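Local coordinates for protein complement C1r subcomponent (Homo sapiens, PDB 6F1D) that contributes the second CUB module of the serine protease C1r, a calcium-binding domain that probably helps C1r and C1s associate in the C1 complex of complement, at residues L44-P49 against R106-R111; Y62-I67 against L96-E101; Y68-N73 against S90-L95. All blocks are in the same frame, centred on the assembly; numbering follows the deposited sequence.

Contact 1: residues L44-P49 against R106-R111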
loop_
_atom_site.group_PDB
_atom_site.type_symbol
_atom_site.label_atom_id
_atom_site.label_comp_id
_atom_site.label_asym_id
_atom_site.label_seq_id
_atom_site.Cartn_x
_atom_site.Cartn_y
_atom_site.Cartn_z
ATOM N N LEU A 44 3.857 8.675 -3.904
ATOM C CA LEU A 44 3.462 7.955 -2.683
ATOM C C LEU A 44 4.559 8.094 -1.640
ATOM O O LEU A 44 5.761 7.976 -1.957
ATOM C CB LEU A 44 3.251 6.457 -2.959
ATOM C CG LEU A 44 2.391 6.029 -4.144
ATOM C CD1 LEU A 44 2.351 4.507 -4.145
ATOM C CD2 LEU A 44 1.005 6.586 -3.967
ATOM N N LYS A 45 4.145 8.352 -0.405
ATOM C CA LYS A 45 5.066 8.498 0.698
ATOM C C LYS A 45 4.554 7.706 1.894
ATOM O O LYS A 45 3.521 8.054 2.461
ATOM C CB LYS A 45 5.168 9.966 1.086
ATOM C CG LYS A 45 5.937 10.105 2.322
ATOM C CD LYS A 45 5.570 11.364 3.065
ATOM C CE LYS A 45 6.720 11.718 3.910
ATOM N NZ LYS A 45 7.942 12.097 3.145
ATOM N N PHE A 46 5.304 6.716 2.334
ATOM C CA PHE A 46 4.865 5.974 3.502
ATOM C C PHE A 46 5.261 6.678 4.776
ATOM O O PHE A 46 6.367 7.205 4.886
ATOM C CB PHE A 46 5.462 4.582 3.469
ATOM C CG PHE A 46 4.757 3.678 2.497
ATOM C CD1 PHE A 46 3.683 2.921 2.920
ATOM C CD2 PHE A 46 5.121 3.646 1.167
ATOM C CE1 PHE A 46 2.985 2.091 2.011
ATOM C CE2 PHE A 46 4.445 2.826 0.256
ATOM C CZ PHE A 46 3.388 2.041 0.685
ATOM N N LEU A 47 4.399 6.577 5.776
ATOM C CA LEU A 47 4.645 7.112 7.091
ATOM C C LEU A 47 5.242 6.047 7.995
ATOM O O LEU A 47 5.295 4.871 7.651
ATOM C CB LEU A 47 3.351 7.664 7.671
ATOM C CG LEU A 47 2.873 8.955 6.969
ATOM C CD1 LEU A 47 4.026 9.848 6.549
ATOM C CD2 LEU A 47 2.027 8.702 5.779
ATOM N N GLU A 48 5.735 6.478 9.146
ATOM C CA GLU A 48 6.124 5.511 10.167
ATOM C C GLU A 48 5.089 5.492 11.286
ATOM O O GLU A 48 4.498 6.526 11.590
ATOM C CB GLU A 48 7.500 5.859 10.754
ATOM C CG GLU A 48 8.582 5.932 9.693
ATOM C CD GLU A 48 9.995 6.102 10.252
ATOM O OE1 GLU A 48 10.957 5.734 9.533
ATOM O OE2 GLU A 48 10.150 6.611 11.390
ATOM N N PRO A 49 4.843 4.351 11.931
ATOM C CA PRO A 49 5.410 3.025 11.724
ATOM C C PRO A 49 4.942 2.326 10.467
ATOM O O PRO A 49 3.844 2.540 9.949
ATOM C CB PRO A 49 4.926 2.251 12.953
ATOM C CG PRO A 49 3.606 2.891 13.241
ATOM C CD PRO A 49 3.914 4.357 13.073
ATOM N N ARG A 106 1.712 -3.959 12.868
ATOM C CA ARG A 106 0.992 -2.693 12.955
ATOM C C ARG A 106 0.466 -2.219 11.609
ATOM O O ARG A 106 -0.491 -1.442 11.586
ATOM C CB ARG A 106 1.880 -1.627 13.592
ATOM C CG ARG A 106 2.266 -1.989 15.040
ATOM C CD ARG A 106 3.212 -0.997 15.612
ATOM N NE ARG A 106 2.477 0.086 16.234
ATOM C CZ ARG A 106 3.053 1.171 16.741
ATOM N NH1 ARG A 106 4.379 1.296 16.695
ATOM N NH2 ARG A 106 2.304 2.121 17.297
ATOM N N GLY A 107 1.058 -2.648 10.477
ATOM C CA GLY A 107 0.506 -2.300 9.164
ATOM C C GLY A 107 1.184 -1.107 8.500
ATOM O O GLY A 107 2.332 -0.772 8.808
ATOM N N TRP A 108 0.481 -0.400 7.621
ATOM C CA TRP A 108 1.171 0.638 6.861
ATOM C C TRP A 108 0.190 1.772 6.641
ATOM O O TRP A 108 -1.031 1.586 6.700
ATOM C CB TRP A 108 1.673 0.097 5.507
ATOM C CG TRP A 108 0.578 -0.624 4.788
ATOM C CD1 TRP A 108 0.266 -1.943 4.909
ATOM C CD2 TRP A 108 -0.410 -0.066 3.897
ATOM N NE1 TRP A 108 -0.803 -2.254 4.103
ATOM C CE2 TRP A 108 -1.251 -1.120 3.494
ATOM C CE3 TRP A 108 -0.643 1.222 3.373
ATOM C CZ2 TRP A 108 -2.314 -0.945 2.615
ATOM C CZ3 TRP A 108 -1.708 1.384 2.506
ATOM C CH2 TRP A 108 -2.516 0.303 2.127
ATOM N N LYS A 109 0.745 2.939 6.346
ATOM C CA LYS A 109 -0.056 4.100 6.004
ATOM C C LYS A 109 0.790 4.939 5.054
ATOM O O LYS A 109 1.996 5.098 5.285
ATOM C CB LYS A 109 -0.397 4.913 7.263
ATOM C CG LYS A 109 -1.126 6.226 7.011
ATOM C CD LYS A 109 -1.737 6.717 8.321
ATOM C CE LYS A 109 -2.330 8.104 8.187
ATOM N NZ LYS A 109 -2.847 8.590 9.509
ATOM N N LEU A 110 0.154 5.502 4.029
ATOM C CA LEU A 110 0.848 6.343 3.058
ATOM C C LEU A 110 0.004 7.577 2.812
ATOM O O LEU A 110 -1.206 7.589 3.061
ATOM C CB LEU A 110 1.093 5.611 1.726
ATOM C CG LEU A 110 -0.113 5.214 0.904
ATOM C CD1 LEU A 110 -0.579 6.380 0.023
ATOM C CD2 LEU A 110 0.275 4.013 -0.031
ATOM N N ARG A 111 0.669 8.629 2.352
ATOM C CA ARG A 111 0.016 9.796 1.771
ATOM C C ARG A 111 0.387 9.854 0.297
ATOM O O ARG A 111 1.573 9.766 -0.059
ATOM C CB ARG A 111 0.449 11.089 2.449
ATOM C CG ARG A 111 -0.123 12.365 1.783
ATOM C CD ARG A 111 -0.243 13.543 2.751
ATOM N NE ARG A 111 -1.081 14.605 2.180
ATOM C CZ ARG A 111 -0.603 15.705 1.622
ATOM N NH1 ARG A 111 0.714 15.931 1.575
ATOM N NH2 ARG A 111 -1.450 16.595 1.131
HETATM O O HOH W 1 3.530 2.910 7.122
#

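Contact 2: residues Y62-I67 against L96-E101. With CA (calcium ion), chain B.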
loop_
_atom_site.group_PDB
_atom_site.type_symbol
_atom_site.label_atom_id
_atom_site.label_comp_id
_atom_site.label_asym_id
_atom_site.label_seq_id
_atom_site.Cartn_x
_atom_site.Cartn_y
_atom_site.Cartn_z
ATOM N N TYR A 62 4.685 -14.260 4.075
ATOM C CA TYR A 62 3.496 -14.315 4.927
ATOM C C TYR A 62 2.455 -13.334 4.432
ATOM O O TYR A 62 1.384 -13.726 3.960
ATOM C CB TYR A 62 3.886 -13.992 6.367
ATOM C CG TYR A 62 4.804 -15.023 7.012
ATOM C CD1 TYR A 62 5.937 -14.627 7.720
ATOM C CD2 TYR A 62 4.536 -16.398 6.917
ATOM C CE1 TYR A 62 6.757 -15.538 8.309
ATOM C CE2 TYR A 62 5.368 -17.313 7.511
ATOM C CZ TYR A 62 6.469 -16.865 8.223
ATOM O OH TYR A 62 7.302 -17.777 8.811
ATOM N N ASP A 63 2.758 -12.055 4.556
ATOM C CA ASP A 63 1.862 -10.970 4.187
ATOM C C ASP A 63 2.608 -10.151 3.155
ATOM O O ASP A 63 3.837 -10.112 3.198
ATOM C CB ASP A 63 1.503 -10.044 5.391
ATOM C CG ASP A 63 0.972 -10.801 6.589
ATOM O OD1 ASP A 63 0.464 -11.929 6.433
ATOM O OD2 ASP A 63 1.078 -10.270 7.718
ATOM N N GLN A 64 1.882 -9.500 2.228
ATOM C CA GLN A 64 2.567 -8.748 1.173
ATOM C C GLN A 64 1.802 -7.483 0.874
ATOM O O GLN A 64 0.573 -7.533 0.752
ATOM C CB GLN A 64 2.673 -9.531 -0.153
ATOM C CG GLN A 64 3.349 -10.890 -0.046
ATOM C CD GLN A 64 2.415 -12.014 0.459
ATOM O OE1 GLN A 64 1.219 -12.000 0.207
ATOM N NE2 GLN A 64 3.000 -13.023 1.120
ATOM N N LEU A 65 2.522 -6.383 0.649
ATOM C CA LEU A 65 1.943 -5.182 0.032
ATOM C C LEU A 65 2.538 -5.032 -1.375
ATOM O O LEU A 65 3.754 -4.898 -1.526
ATOM C CB LEU A 65 2.235 -3.937 0.876
ATOM C CG LEU A 65 1.669 -2.646 0.253
ATOM C CD1 LEU A 65 0.136 -2.824 0.157
ATOM C CD2 LEU A 65 2.003 -1.441 1.168
ATOM N N GLN A 66 1.703 -5.106 -2.407
ATOM C CA GLN A 66 2.170 -5.036 -3.785
ATOM C C GLN A 66 1.640 -3.747 -4.389
ATOM O O GLN A 66 0.499 -3.370 -4.126
ATOM C CB GLN A 66 1.666 -6.223 -4.599
ATOM C CG GLN A 66 1.820 -7.534 -3.921
ATOM C CD GLN A 66 1.434 -8.652 -4.830
ATOM O OE1 GLN A 66 0.636 -8.464 -5.769
ATOM N NE2 GLN A 66 1.979 -9.831 -4.571
ATOM N N ILE A 67 2.476 -3.054 -5.152
ATOM C CA ILE A 67 2.109 -1.760 -5.720
ATOM C C ILE A 67 2.236 -1.824 -7.238
ATOM O O ILE A 67 3.250 -2.299 -7.758
ATOM C CB ILE A 67 2.981 -0.639 -5.142
ATOM C CG1 ILE A 67 2.861 -0.675 -3.604
ATOM C CG2 ILE A 67 2.594 0.694 -5.801
ATOM C CD1 ILE A 67 3.419 0.538 -2.850
ATOM N N LEU A 96 -2.304 -3.782 -3.537
ATOM C CA LEU A 96 -2.908 -5.048 -3.169
ATOM C C LEU A 96 -2.233 -5.428 -1.860
ATOM O O LEU A 96 -1.010 -5.480 -1.797
ATOM C CB LEU A 96 -2.640 -6.116 -4.224
ATOM C CG LEU A 96 -3.201 -5.925 -5.621
ATOM C CD1 LEU A 96 -3.071 -7.257 -6.361
ATOM C CD2 LEU A 96 -4.651 -5.451 -5.518
ATOM N N PHE A 97 -3.010 -5.636 -0.813
ATOM C CA PHE A 97 -2.466 -6.078 0.470
ATOM C C PHE A 97 -3.041 -7.457 0.787
ATOM O O PHE A 97 -4.259 -7.592 0.960
ATOM C CB PHE A 97 -2.850 -5.046 1.543
ATOM C CG PHE A 97 -2.246 -5.279 2.898
ATOM C CD1 PHE A 97 -3.018 -5.067 4.019
ATOM C CD2 PHE A 97 -0.917 -5.643 3.048
ATOM C CE1 PHE A 97 -2.477 -5.259 5.316
ATOM C CE2 PHE A 97 -0.371 -5.824 4.341
ATOM C CZ PHE A 97 -1.153 -5.616 5.449
ATOM N N PHE A 98 -2.173 -8.462 0.896
ATOM C CA PHE A 98 -2.567 -9.830 1.217
ATOM C C PHE A 98 -2.029 -10.187 2.592
ATOM O O PHE A 98 -0.856 -9.931 2.872
ATOM C CB PHE A 98 -1.967 -10.829 0.234
ATOM C CG PHE A 98 -2.366 -10.613 -1.205
ATOM C CD1 PHE A 98 -3.533 -11.172 -1.698
ATOM C CD2 PHE A 98 -1.538 -9.905 -2.076
ATOM C CE1 PHE A 98 -3.902 -11.008 -3.027
ATOM C CE2 PHE A 98 -1.897 -9.736 -3.426
ATOM C CZ PHE A 98 -3.080 -10.290 -3.893
ATOM N N THR A 99 -2.848 -10.796 3.432
ATOM C CA THR A 99 -2.339 -11.201 4.732
ATOM C C THR A 99 -2.754 -12.628 4.997
ATOM O O THR A 99 -3.806 -13.098 4.531
ATOM C CB THR A 99 -2.836 -10.303 5.876
ATOM O OG1 THR A 99 -4.259 -10.456 6.017
ATOM C CG2 THR A 99 -2.571 -8.835 5.560
ATOM N N ASP A 100 -1.942 -13.322 5.766
ATOM C CA ASP A 100 -2.200 -14.732 6.004
ATOM C C ASP A 100 -2.988 -14.897 7.303
ATOM O O ASP A 100 -3.561 -13.935 7.808
ATOM C CB ASP A 100 -0.888 -15.515 6.036
ATOM C CG ASP A 100 -0.013 -15.180 7.271
ATOM O OD1 ASP A 100 -0.365 -14.283 8.081
ATOM O OD2 ASP A 100 1.063 -15.827 7.413
ATOM N N GLU A 101 -2.954 -16.093 7.902
ATOM C CA GLU A 101 -3.899 -16.432 8.958
ATOM C C GLU A 101 -3.510 -15.921 10.351
ATOM O O GLU A 101 -4.344 -16.024 11.253
ATOM C CB GLU A 101 -4.088 -17.961 9.016
ATOM C CG GLU A 101 -2.817 -18.739 9.393
ATOM C CD GLU A 101 -2.977 -20.274 9.295
ATOM O OE1 GLU A 101 -3.441 -20.785 8.239
ATOM O OE2 GLU A 101 -2.639 -20.971 10.284
HETATM CA CA CA B . 0.292 -12.222 9.001
HETATM O O HOH W 2 -1.973 -11.728 8.862
HETATM O O HOH W 3 0.258 -10.372 10.739
#

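Contact 3: residues Y68-N73 against S90-L95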
loop_
_atom_site.group_PDB
_atom_site.type_symbol
_atom_site.label_atom_id
_atom_site.label_comp_id
_atom_site.label_asym_id
_atom_site.label_seq_id
_atom_site.Cartn_x
_atom_site.Cartn_y
_atom_site.Cartn_z
ATOM N N TYR A 68 1.200 -1.346 -7.941
ATOM C CA TYR A 68 1.107 -1.385 -9.396
ATOM C C TYR A 68 0.893 0.033 -9.886
ATOM O O TYR A 68 0.120 0.795 -9.293
ATOM C CB TYR A 68 -0.046 -2.236 -9.883
ATOM C CG TYR A 68 0.154 -3.683 -9.545
ATOM C CD1 TYR A 68 -0.180 -4.158 -8.274
ATOM C CD2 TYR A 68 0.712 -4.547 -10.443
ATOM C CE1 TYR A 68 0.024 -5.529 -7.941
ATOM C CE2 TYR A 68 0.912 -5.932 -10.129
ATOM C CZ TYR A 68 0.567 -6.380 -8.861
ATOM O OH TYR A 68 0.756 -7.686 -8.498
ATOM N N ALA A 69 1.589 0.398 -10.941
ATOM C CA ALA A 69 1.420 1.707 -11.560
ATOM C C ALA A 69 0.973 1.439 -12.977
ATOM O O ALA A 69 1.728 0.874 -13.772
ATOM C CB ALA A 69 2.703 2.527 -11.531
ATOM N N ASN A 70 -0.252 1.849 -13.271
ATOM C CA ASN A 70 -0.929 1.534 -14.527
ATOM C C ASN A 70 -0.706 0.079 -14.927
ATOM O O ASN A 70 -0.358 -0.245 -16.055
ATOM C CB ASN A 70 -0.495 2.487 -15.621
ATOM C CG ASN A 70 -1.680 3.044 -16.377
ATOM O OD1 ASN A 70 -2.667 2.328 -16.603
ATOM N ND2 ASN A 70 -1.617 4.327 -16.739
ATOM N N GLY A 71 -0.884 -0.808 -13.966
ATOM C CA GLY A 71 -0.828 -2.216 -14.257
ATOM C C GLY A 71 0.547 -2.857 -14.185
ATOM O O GLY A 71 0.633 -4.088 -14.242
ATOM N N LYS A 72 1.622 -2.080 -14.053
ATOM C CA LYS A 72 2.970 -2.633 -14.006
ATOM C C LYS A 72 3.398 -2.751 -12.545
ATOM O O LYS A 72 3.232 -1.801 -11.778
ATOM C CB LYS A 72 3.934 -1.735 -14.773
ATOM C CG LYS A 72 5.389 -2.069 -14.579
ATOM C CD LYS A 72 6.218 -0.779 -14.535
ATOM C CE LYS A 72 7.679 -1.047 -14.828
ATOM N NZ LYS A 72 8.369 -1.557 -13.612
ATOM N N ASN A 73 3.930 -3.915 -12.157
ATOM C CA ASN A 73 4.328 -4.135 -10.767
ATOM C C ASN A 73 5.568 -3.298 -10.458
ATOM O O ASN A 73 6.618 -3.483 -11.076
ATOM C CB ASN A 73 4.612 -5.620 -10.544
ATOM C CG ASN A 73 4.901 -5.959 -9.092
ATOM O OD1 ASN A 73 5.616 -5.239 -8.406
ATOM N ND2 ASN A 73 4.337 -7.068 -8.618
ATOM N N SER A 90 2.448 7.980 -13.083
ATOM C CA SER A 90 1.188 7.383 -13.493
ATOM C C SER A 90 0.030 8.113 -12.833
ATOM O O SER A 90 0.155 8.589 -11.710
ATOM C CB SER A 90 1.139 5.905 -13.081
ATOM O OG SER A 90 -0.061 5.312 -13.533
ATOM N N ASN A 91 -1.116 8.153 -13.506
ATOM C CA ASN A 91 -2.345 8.618 -12.876
ATOM C C ASN A 91 -3.213 7.486 -12.332
ATOM O O ASN A 91 -4.335 7.751 -11.900
ATOM C CB ASN A 91 -3.161 9.455 -13.868
ATOM C CG ASN A 91 -3.708 8.624 -15.002
ATOM O OD1 ASN A 91 -3.052 7.706 -15.468
ATOM N ND2 ASN A 91 -4.922 8.932 -15.442
ATOM N N ALA A 92 -2.734 6.238 -12.348
ATOM C CA ALA A 92 -3.527 5.070 -11.935
ATOM C C ALA A 92 -2.616 4.155 -11.141
ATOM O O ALA A 92 -1.677 3.582 -11.702
ATOM C CB ALA A 92 -4.086 4.323 -13.146
ATOM N N VAL A 93 -2.871 4.033 -9.848
ATOM C CA VAL A 93 -2.083 3.164 -8.974
ATOM C C VAL A 93 -3.023 2.157 -8.320
ATOM O O VAL A 93 -4.182 2.481 -8.032
ATOM C CB VAL A 93 -1.326 4.016 -7.940
ATOM C CG1 VAL A 93 -0.768 3.184 -6.793
ATOM C CG2 VAL A 93 -0.194 4.775 -8.697
ATOM N N ASP A 94 -2.559 0.921 -8.135
ATOM C CA ASP A 94 -3.309 -0.017 -7.309
ATOM C C ASP A 94 -2.370 -0.579 -6.253
ATOM O O ASP A 94 -1.206 -0.864 -6.547
ATOM C CB ASP A 94 -3.903 -1.143 -8.130
ATOM C CG ASP A 94 -4.951 -0.639 -9.151
ATOM O OD1 ASP A 94 -6.184 -0.811 -8.900
ATOM O OD2 ASP A 94 -4.537 -0.080 -10.206
ATOM N N LEU A 95 -2.855 -0.689 -5.023
ATOM C CA LEU A 95 -2.166 -1.413 -3.955
ATOM C C LEU A 95 -2.976 -2.647 -3.608
ATOM O O LEU A 95 -4.192 -2.561 -3.435
ATOM C CB LEU A 95 -1.993 -0.565 -2.711
ATOM C CG LEU A 95 -1.140 0.672 -2.979
ATOM C CD1 LEU A 95 -2.101 1.787 -3.276
ATOM C CD2 LEU A 95 -0.296 0.976 -1.753
HETATM O O HOH W 4 -0.239 6.825 -16.447
HETATM O O HOH W 5 -2.590 -0.043 -11.733
#

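Contact 1: residues L44-P49 against R106-R111
The ring of Phe46 carries CB of Leu110 over one face, offset toward the rim, while CE3 of Trp108 comes up at its edge, near the ring plane, 4.0 Å from CE1. The Leu110 CB stands 4.0 Å from the Phe46 ring centroid and 16° off the normal, a CH-pi contact, and Leu110 CD2 reaches on to Phe46 CZ. Further along, the guanidinium of Arg106 has CG of Pro49 over the centre of one face, 3.8 Å above its plane; the two side chains meet at about a right angle, and NE of Arg106 is held by the carbonyl of Pro21. Phe46 and Leu110 sit where strands 40-46 and 109-116 pair, as neighbours in the antiparallel four-stranded sheet of the CUB beta-sandwich; Pro49 and Arg106 lie in the loops beyond.

Lys45 and Arg111 form a hydrogen-bonded pair, with N and O of each joined to the other. Phe46 and Leu110 follow as a non-hydrogen-bonded pair, and Leu47 N then gives a nearly straight bond to Lys109 O (2.9 Å, 175°). The residue types follow the two sides of the sheet: Phe46 and Leu110 are buried with Trp108 in the hydrophobic interior, where Leu65 also packs, whereas the long aliphatic stems of Lys45 and Arg111 carry their charges away from the pairing. Leu110 holds CG between its backbone N and carbonyl carbon (chi1 65°), which sends CD2 toward the Phe46 ring.

Beyond Leu47 the chains separate, and the peptide before Pro49 is cis. Here a water takes over from direct pairing: it accepts from Lys109 N at 2.9 Å, and lies 2.7 Å from Leu47 O and 2.9 Å from Pro49 O, whose carbonyl also receives the hydroxyl of Tyr20.

Contact 2: residues Y62-I67 against L96-E101
Tyr62 lies alongside Asp100, pointing the same way, with its CB 3.5 Å from Asp100 OD2 and its ring plane turned 47° from the carboxylate. The other oxygen, Asp100 OD1, binds the calcium ion at 2.4 Å. Asp63 binds it through both oxygens, OD1 at 2.6 Å and OD2 at 2.5 Å. This is the calcium site of a CUB domain, completed by Glu53, Ser102 and two waters. Carboxylates suit calcium as hard anionic oxygen ligands, and the shared cation probably offsets repulsion between Asp63 OD1 and Asp100 OD1, 3.0 Å apart. Asp63 OD1 also accepts Asp100 N at 2.9 Å from above its carboxylate plane, so one aspartate fixes the backbone presenting the other; Tyr24 holds Asp63 OD2.

Away from the metal, Gln64 pairs with Phe98 and Gln66 with Leu96 through two backbone bonds each. A bend at chi2 (81°) brings Gln64 OE1 to 3.4 Å from Phe98 CB, while its NE2 reaches Cys60 O. On the buried side, Leu65 CD1 packs at 4.0 Å against Phe97 CB.

Strands 64-69 and 92-98 run antiparallel inside the five-stranded sheet, flanked by 72-77 and 29-35, with Phe46 and Trp108 packed against their inner face.

Contact 3: residues Y68-N73 against S90-L95
Strands 64-69 and 92-98 run antiparallel here, with Tyr68 and Asp94 as a hydrogen-bonded pair and Ala69 and Val93 as the non-hydrogen-bonded pair after it. Tyr68 N gives to Asp94 O, and Asp94 N returns a bond to Tyr68 O. Asn70 N adds a third bond, 2.7 Å to Ala92 O. The chain reverses in a type I' turn from Ala69 to Lys72, which makes a tight beta hairpin of strands 64-69 and 72-77 of the CUB sheet. Asn70 and Gly71 suit its two central positions: both have positive phi, which asparagine tolerates better than most residues, and at Gly71 a CB would crowd the carbonyl of Asn70.

Among the side chains, Tyr68 turns the edge of its ring toward Asp94 O, with CD1 3.9 Å from that oxygen, and its hydroxyl bonds to Gln66 OE1. The small Ala69 and Ser90 meet through their CB atoms at 4.0 Å. Ser90 sets OG opposite its own backbone N (chi1 -177°), where it lies 3.5 Å from Asn70 CB and donates to Ala92 O at 3.0 Å. That bond arrives from above the carbonyl plane, whereas Asn70 N approaches nearly along the C=O axis. The amides of Asn70 and Asn91 are inclined at 55° and connected by a water, which accepts from Asn70 ND2 at 2.9 Å and donates to Asn91 OD1 at 3.1 Å.

A second water accepts from Gly71 N and donates to Asp94 OD2, an oxygen that also forms a salt bridge with Arg35; Ser33 holds OD1. The hairpin end is thus held largely by polar groups: Ala92 O is gripped by two donors, and the Asp94 carboxylate, its charge probably stabilised by Arg35, links the turn through that water to strand 29-35.

How the contacts relate
After strands 6-8, 13-16 and 29-35, the chain reaches 44-49, the first segment of these contacts, whose partner 106-111 arrives only near the end of the domain; contact 1 therefore closes the longest loop. Within it, 62-67 leads directly into 68-73, and the return strand passes through 90-95 before 96-101. Contact 3 closes first, contact 2 around it, and contact 1 around both, so the loops nest without crossing. Contacts 2 and 3 are successive lengths of one strand pair in the five-stranded sheet, contact 2 at the calcium end and contact 3 at the turn end. Contact 1 belongs to the facing sheet, and the two layers meet where Phe46 packs on Ile67 and Leu110 on Leu95.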